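Local coordinates for CBS domain containing membrane protein (PDB 4ESY) that is of unknown function but, as the paired CBS domains ending a putative membrane protein, probably senses a small regulatory ligand such as an adenine nucleotide, at residues 68-71 against 76-79; 114-119 against 128-133. All coordinates share one frame; numbering follows the deposited sequence.

Interaction 1: residues 68-71 against 76-79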
# COMPACT_ATOMS: atom_id res chain seq x y z
N SER B 68 8.56 2.86 -6.63
CA SER B 68 8.30 3.90 -7.61
C SER B 68 9.57 4.69 -7.90
O SER B 68 9.72 5.25 -8.99
CB SER B 68 7.18 4.85 -7.12
OG SER B 68 7.52 5.40 -5.86
N ASP B 69 10.50 4.70 -6.95
CA ASP B 69 11.76 5.40 -7.16
C ASP B 69 12.57 4.85 -8.32
O ASP B 69 13.35 5.58 -8.93
CB ASP B 69 12.64 5.40 -5.90
CG ASP B 69 12.08 6.29 -4.79
OD1 ASP B 69 11.47 7.35 -5.10
OD2 ASP B 69 12.25 5.89 -3.61
N PHE B 70 12.40 3.57 -8.63
CA PHE B 70 13.11 2.96 -9.76
C PHE B 70 12.80 3.75 -11.05
O PHE B 70 13.65 3.90 -11.91
CB PHE B 70 12.70 1.49 -9.91
CG PHE B 70 13.40 0.57 -8.98
CD1 PHE B 70 14.18 -0.47 -9.48
CD2 PHE B 70 13.30 0.73 -7.58
CE1 PHE B 70 14.85 -1.36 -8.63
CE2 PHE B 70 13.97 -0.16 -6.70
CZ PHE B 70 14.73 -1.20 -7.23
N LEU B 71 11.59 4.30 -11.16
CA LEU B 71 11.27 5.10 -12.37
C LEU B 71 12.18 6.30 -12.53
O LEU B 71 12.34 6.80 -13.62
CB LEU B 71 9.83 5.61 -12.34
CG LEU B 71 8.79 4.50 -12.15
CD1 LEU B 71 7.36 5.06 -12.06
CD2 LEU B 71 8.92 3.51 -13.27
N PRO B 76 11.28 0.38 -14.86
CA PRO B 76 10.02 0.04 -14.21
C PRO B 76 10.31 -1.13 -13.23
O PRO B 76 10.80 -2.19 -13.63
CB PRO B 76 9.14 -0.44 -15.38
CG PRO B 76 10.13 -1.06 -16.34
CD PRO B 76 11.48 -0.38 -16.11
N PHE B 77 9.99 -0.94 -11.96
CA PHE B 77 10.25 -2.00 -10.98
C PHE B 77 9.66 -3.36 -11.42
O PHE B 77 10.19 -4.43 -11.10
CB PHE B 77 9.74 -1.59 -9.60
CG PHE B 77 9.97 -2.62 -8.52
CD1 PHE B 77 11.10 -2.55 -7.71
CD2 PHE B 77 9.08 -3.65 -8.34
CE1 PHE B 77 11.32 -3.51 -6.70
CE2 PHE B 77 9.31 -4.63 -7.32
CZ PHE B 77 10.43 -4.54 -6.52
N TRP B 78 8.59 -3.32 -12.21
CA TRP B 78 7.90 -4.57 -12.57
C TRP B 78 8.79 -5.53 -13.36
O TRP B 78 8.55 -6.73 -13.37
CB TRP B 78 6.61 -4.29 -13.39
CG TRP B 78 5.53 -5.27 -13.07
CD1 TRP B 78 5.18 -5.72 -11.82
CD2 TRP B 78 4.69 -5.98 -14.00
NE1 TRP B 78 4.15 -6.64 -11.92
CE2 TRP B 78 3.84 -6.81 -13.25
CE3 TRP B 78 4.58 -5.97 -15.40
CZ2 TRP B 78 2.88 -7.65 -13.85
CZ3 TRP B 78 3.62 -6.80 -16.00
CH2 TRP B 78 2.78 -7.62 -15.22
N ILE B 79 9.82 -4.98 -14.01
CA ILE B 79 10.76 -5.82 -14.74
C ILE B 79 11.37 -6.92 -13.86
O ILE B 79 11.67 -8.03 -14.35
CB ILE B 79 11.85 -4.97 -15.40
CG1 ILE B 79 12.50 -5.79 -16.47
CG2 ILE B 79 12.92 -4.46 -14.39
CD1 ILE B 79 13.35 -4.98 -17.35
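In the loop between strand 61-64 and helix 83-86 of the first CBS repeat, a T-shaped aromatic pair, Phe70 and Phe77, joins two short turns. The edge of Phe77 points into the face of Phe70, with the ring planes at 85° and the centroids 5.1 Å apart. Phe77 CD1 is the atom that does the touching: it stands 3.7 Å above the Phe70 ring plane, over its centre, and is therefore almost equally far from all six ring carbons, with Phe70 CE2 among the nearest at 3.9 Å. Such placement is a worked case of edge-to-face packing, in which a ring C-H meets the electron-rich face of its neighbour. With its CG anti to the backbone N (chi1 -180°), Phe77 reaches across to Phe70, whose CB already points toward 76-79. In the CBS fold a beta-alpha-beta-beta-alpha unit is usual, and residues 68-71, helical in phi and psi, fall where the last helix of the first repeat would be expected. Both rings are buried and also lie against helix 37-46, Phe70 on Leu37 and Val40, Phe77 on Met44 and Leu45. Beside the rings, Leu71 adds a smaller aliphatic contact, its CD2 reaching Pro76 CA at 3.8 Å. Each segment is a short turn with one backbone bond of its own, from Leu71 N to Ser68 O and from Ile79 N to Pro76 O, both 3.0 Å long. The Asp69 carboxylate accepts a hydrogen bond from Thr66 N at OD2 and forms a salt bridge with Arg72 through OD1. Leu71 and Pro76 also pack on the backbone of the other protein chain of the assembly, to which Trp78 is joined by backbone hydrogen bonds.

Interaction 2: residues 114-119 against 128-133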
# COMPACT_ATOMS: atom_id res chain seq x y z
N PRO B 114 13.98 11.94 3.74
CA PRO B 114 12.73 12.05 4.52
C PRO B 114 12.63 13.45 5.13
O PRO B 114 13.60 13.94 5.72
CB PRO B 114 12.90 11.00 5.62
CG PRO B 114 14.44 10.96 5.84
CD PRO B 114 15.07 11.28 4.49
N VAL B 115 11.48 14.09 4.97
CA VAL B 115 11.29 15.42 5.53
C VAL B 115 11.18 15.32 7.05
O VAL B 115 11.65 16.19 7.78
CB VAL B 115 10.06 16.15 4.93
CG1 VAL B 115 10.36 16.59 3.50
CG2 VAL B 115 8.83 15.26 4.98
N VAL B 116 10.57 14.24 7.54
CA VAL B 116 10.47 14.08 8.98
C VAL B 116 10.78 12.67 9.44
O VAL B 116 10.56 11.70 8.72
CB VAL B 116 9.07 14.53 9.50
CG1 VAL B 116 8.07 13.40 9.39
CG2 VAL B 116 9.18 15.03 10.93
N THR B 117 11.34 12.56 10.64
CA THR B 117 11.50 11.24 11.23
C THR B 117 10.80 11.17 12.60
O THR B 117 10.51 12.20 13.24
CB THR B 117 12.99 10.85 11.38
OG1 THR B 117 13.57 11.64 12.43
CG2 THR B 117 13.76 11.09 10.09
N ALA B 118 10.53 9.96 13.06
CA ALA B 118 9.97 9.76 14.40
C ALA B 118 10.91 8.92 15.28
O ALA B 118 11.82 8.24 14.77
CB ALA B 118 8.59 9.11 14.31
N ALA B 119 10.68 8.97 16.59
CA ALA B 119 11.34 8.09 17.57
C ALA B 119 10.32 7.08 18.08
O ALA B 119 9.12 7.36 18.08
CB ALA B 119 11.94 8.93 18.72
N ALA B 128 0.66 10.56 13.36
CA ALA B 128 -0.53 10.84 12.53
C ALA B 128 -0.61 12.34 12.19
O ALA B 128 -0.87 12.73 11.05
CB ALA B 128 -1.79 10.40 13.25
N ASP B 129 -0.34 13.17 13.19
CA ASP B 129 -0.32 14.60 12.98
C ASP B 129 0.76 15.03 12.01
O ASP B 129 0.54 15.90 11.19
CB ASP B 129 -0.16 15.31 14.32
CG ASP B 129 -1.41 15.18 15.18
OD1 ASP B 129 -2.44 14.71 14.64
OD2 ASP B 129 -1.35 15.54 16.39
N GLN B 130 1.93 14.39 12.13
CA GLN B 130 3.04 14.61 11.21
C GLN B 130 2.62 14.28 9.77
O GLN B 130 2.90 15.05 8.85
CB GLN B 130 4.26 13.76 11.61
CG GLN B 130 5.11 14.34 12.75
CD GLN B 130 6.31 13.46 13.09
OE1 GLN B 130 6.22 12.23 13.06
NE2 GLN B 130 7.43 14.08 13.43
N MSE B 131 1.96 13.14 9.60
CA MSE B 131 1.52 12.68 8.26
C MSE B 131 0.74 13.76 7.54
O MSE B 131 1.17 14.25 6.50
CB MSE B 131 0.60 11.45 8.33
CG MSE B 131 1.27 10.12 8.49
SE MSE B 131 2.22 9.27 7.00
CE MSE B 131 2.92 7.81 8.09
N ARG B 132 -0.39 14.14 8.12
CA ARG B 132 -1.27 15.15 7.55
C ARG B 132 -0.59 16.50 7.34
O ARG B 132 -0.74 17.11 6.28
CB ARG B 132 -2.51 15.35 8.42
CG ARG B 132 -3.08 14.09 9.04
CD ARG B 132 -4.35 14.42 9.83
NE ARG B 132 -4.46 13.67 11.08
CZ ARG B 132 -4.60 14.23 12.28
NH1 ARG B 132 -4.68 13.48 13.37
NH2 ARG B 132 -4.65 15.56 12.37
N ARG B 133 0.13 16.98 8.35
CA ARG B 133 0.73 18.31 8.33
C ARG B 133 1.72 18.48 7.20
O ARG B 133 1.81 19.55 6.60
CB ARG B 133 1.40 18.64 9.66
CG ARG B 133 2.26 19.90 9.67
CD ARG B 133 2.60 20.31 11.11
NE ARG B 133 3.00 19.16 11.92
CZ ARG B 133 2.27 18.62 12.91
NH1 ARG B 133 1.10 19.15 13.24
NH2 ARG B 133 2.74 17.56 13.57
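Val116 and Gln130 carry the contact between residues 114-119 of the second CBS repeat and helix 124-134, the helix that follows this segment, as in the beta-alpha-beta-beta-alpha unit of CBS domains; 114-119 probably stands in the place of its first strand, the backbone of Ala118 bonding to Pro140 and Val142. Gln130 spans the distance: its chain runs extended beyond CG (chi2 -179°) and sets the terminal amide against the valine. Both methyls of Val116 meet that amide, CG1 lying 4.1 Å from Gln130 CD and CG2 3.9 Å from the same carbon. The 3.2 Å approach of Gln130 NE2 to Val116 CG2 is doubtful, since Gln130 has two conformers. This is the packed side, where Val116 also rests on Ile136 and on Ile139 of strand 138-143, the strand that Gln130 touches too. Replacing Val116 by an alanine would remove both methyls and would probably leave the Gln130 amide freer to turn and a gap beside Ile139. The other side is looser. In this conformer Gln130 NE2 lies 3.6 Å from Thr117 O, and the side chain of Thr117 starts away from the helix in an exposed position. Val115 is likewise exposed. Along the helix the exposed Arg133 lays its guanidinium face over Asp129 O, and Arg132 NH1 forms a salt bridge with Asp129 OD1 at 2.9 Å. On the buried side, Ala118 CB stands 4.1 Å from Gln130 OE1.

In the fold
Interactions 1 and 2 follow one another along the chain, the first closing before the second opens, and lie on opposite sides of the chain's centre. Their centres are 25 Å apart and their nearest atoms about 10 Å, without touching. Each belongs to a different CBS repeat: interaction 1 packs after strand 61-64 and against helix 37-46, interaction 2 joins helix 124-134 to the loop before it, beside strand 138-143. The repeats still meet nearby, since Asp69 touches Thr112 in the loop leading to 114-119. Interaction 1 also adjoins the second protein chain, whereas interaction 2 does not, so of the two only interaction 1 lies at the contact between the chains of the assembly.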